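ABC transporter permease (Klebsiella pneumoniae, PDB 5NUP) is an outer-membrane lipoprotein of the MlaA family that probably binds phospholipids and helps remove misplaced ones from the outer leaflet of the outer membrane. Local coordinates at residues His116-Thr121 with Asp149-Leu154. Numbering follows the deposited sequence.
Sequences HRFGST and DMADGL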
loop_
_atom_site.group_PDB
_atom_site.type_symbol
_atom_site.label_atom_id
_atom_site.label_comp_id
_atom_site.label_asym_id
_atom_site.label_seq_id
_atom_site.Cartn_x
_atom_site.Cartn_y
_atom_site.Cartn_z
ATOM N N HIS F 116 33.289 -36.791 4.676
ATOM C CA HIS F 116 33.743 -37.781 3.702
ATOM C C HIS F 116 34.567 -36.995 2.688
ATOM O O HIS F 116 34.015 -36.198 1.926
ATOM C CB HIS F 116 32.578 -38.491 3.011
ATOM C CG HIS F 116 31.884 -39.505 3.861
ATOM N ND1 HIS F 116 31.504 -39.249 5.161
ATOM C CD2 HIS F 116 31.486 -40.770 3.597
ATOM C CE1 HIS F 116 30.904 -40.315 5.663
ATOM N NE2 HIS F 116 30.878 -41.250 4.732
ATOM N N ARG F 117 35.880 -37.197 2.685
ATOM C CA ARG F 117 36.751 -36.446 1.786
ATOM C C ARG F 117 37.560 -37.360 0.879
ATOM O O ARG F 117 37.155 -38.500 0.623
ATOM C CB ARG F 117 37.656 -35.520 2.598
ATOM C CG ARG F 117 36.816 -34.578 3.411
ATOM C CD ARG F 117 37.596 -33.542 4.179
ATOM N NE ARG F 117 38.856 -33.143 3.568
ATOM C CZ ARG F 117 39.791 -32.470 4.234
ATOM N NH1 ARG F 117 40.938 -32.157 3.659
ATOM N NH2 ARG F 117 39.587 -32.126 5.493
ATOM N N PHE F 118 38.675 -36.856 0.345
ATOM C CA PHE F 118 39.274 -37.546 -0.784
ATOM C C PHE F 118 39.866 -38.882 -0.364
ATOM O O PHE F 118 39.914 -39.815 -1.174
ATOM C CB PHE F 118 40.338 -36.689 -1.465
ATOM C CG PHE F 118 40.699 -37.190 -2.835
ATOM C CD1 PHE F 118 42.033 -37.270 -3.224
ATOM C CD2 PHE F 118 39.706 -37.601 -3.730
ATOM C CE1 PHE F 118 42.372 -37.762 -4.488
ATOM C CE2 PHE F 118 40.030 -38.075 -4.981
ATOM C CZ PHE F 118 41.359 -38.150 -5.371
ATOM N N GLY F 119 40.295 -39.009 0.891
ATOM C CA GLY F 119 40.618 -40.331 1.392
ATOM C C GLY F 119 39.436 -41.275 1.281
ATOM O O GLY F 119 39.565 -42.407 0.807
ATOM N N SER F 120 38.257 -40.803 1.681
ATOM C CA SER F 120 37.047 -41.609 1.579
ATOM C C SER F 120 36.812 -42.102 0.161
ATOM O O SER F 120 36.458 -43.266 -0.049
ATOM C CB SER F 120 35.847 -40.800 2.057
ATOM O OG SER F 120 34.823 -41.669 2.477
ATOM N N THR F 121 36.907 -41.203 -0.821
ATOM C CA THR F 121 36.643 -41.603 -2.201
ATOM C C THR F 121 37.754 -42.509 -2.733
ATOM O O THR F 121 37.474 -43.502 -3.417
ATOM C CB THR F 121 36.416 -40.364 -3.072
ATOM O OG1 THR F 121 37.657 -39.889 -3.606
ATOM C CG2 THR F 121 35.795 -39.284 -2.236
ATOM N N ASP F 149 43.411 -37.079 2.175
ATOM C CA ASP F 149 42.497 -35.970 2.417
ATOM C C ASP F 149 43.153 -34.633 2.098
ATOM O O ASP F 149 42.450 -33.655 1.827
ATOM C CB ASP F 149 41.986 -35.940 3.861
ATOM C CG ASP F 149 40.889 -36.962 4.122
ATOM O OD1 ASP F 149 40.639 -37.837 3.255
ATOM O OD2 ASP F 149 40.246 -36.853 5.189
ATOM N N MET F 150 44.485 -34.552 2.151
ATOM C CA MET F 150 45.125 -33.286 1.824
ATOM C C MET F 150 44.850 -32.834 0.396
ATOM O O MET F 150 45.009 -31.642 0.107
ATOM C CB MET F 150 46.626 -33.345 2.052
ATOM C CG MET F 150 47.046 -33.709 3.437
ATOM S SD MET F 150 48.850 -33.702 3.504
ATOM C CE MET F 150 49.238 -32.635 2.104
ATOM N N ALA F 151 44.447 -33.731 -0.513
ATOM C CA ALA F 151 44.100 -33.262 -1.855
ATOM C C ALA F 151 42.971 -32.237 -1.825
ATOM O O ALA F 151 42.906 -31.373 -2.706
ATOM C CB ALA F 151 43.731 -34.444 -2.774
ATOM N N ASP F 152 42.146 -32.239 -0.781
ATOM C CA ASP F 152 41.041 -31.294 -0.717
ATOM C C ASP F 152 41.493 -29.918 -0.308
ATOM O O ASP F 152 40.666 -29.002 -0.257
ATOM C CB ASP F 152 39.951 -31.773 0.266
ATOM C CG ASP F 152 39.419 -33.134 -0.105
ATOM O OD1 ASP F 152 39.455 -34.062 0.739
ATOM O OD2 ASP F 152 39.061 -33.265 -1.291
ATOM N N GLY F 153 42.792 -29.737 -0.082
ATOM C CA GLY F 153 43.359 -28.415 0.063
ATOM C C GLY F 153 43.899 -27.860 -1.242
ATOM O O GLY F 153 44.629 -26.861 -1.265
ATOM N N LEU F 154 43.516 -28.483 -2.354
ATOM C CA LEU F 154 43.846 -27.941 -3.666
ATOM C C LEU F 154 42.696 -27.146 -4.283
ATOM O O LEU F 154 42.948 -26.297 -5.142
ATOM C CB LEU F 154 44.326 -29.055 -4.613
ATOM C CG LEU F 154 45.735 -29.632 -4.344
ATOM C CD1 LEU F 154 45.799 -30.514 -3.135
ATOM C CD2 LEU F 154 46.264 -30.405 -5.527
#
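Phe118 N donates to Asp152 OD1 at 2.9 Å, on the syn lone pair of that oxygen, while Gly119 N reaches Asp149 OD1 at 2.7 Å, nearly along the C-O axis, in a bent bond. Both aspartates, on the 3-10 segment 149-152, thus serve the first turn of helix 118-124, whose backbone N-H groups lack carbonyl partners inside the helix. Aspartate suits both places, being short and carrying a charge that should interact favourably with the positive end of the helix dipole; Gly119, lacking a side chain, lets Asp149 OD1 come close.

Arg117, at the N-cap position, has a guanidinium long and donor-rich enough to reach both residues. Its NE forms a salt bridge with Asp152 OD1 at 3.0 Å, almost straight at 174° and in the guanidinium plane, but from the anti side and out of the carboxylate plane. A bend at chi3 (30°) turns one guanidinium face, near its rim, against Asp149 CB. NH1 makes a bent bond (134°) to Asp149 O at 2.8 Å, well above the carbonyl plane; Asp152 N reaches that oxygen from the opposite face. NH2 has a long, weak ion pair with Glu64.

Asn71 ND2 ties Asp152 OD2 to helix 65-74, and Tyr155 OH, just beyond the segment, is its other partner. Ala151 CB rests obliquely against Phe118 CD1. Two N-H groups on OD1 and these partners of OD2 would favour ionised Asp152, joining helix start to loop through charge and directed bonds more than apolar packing.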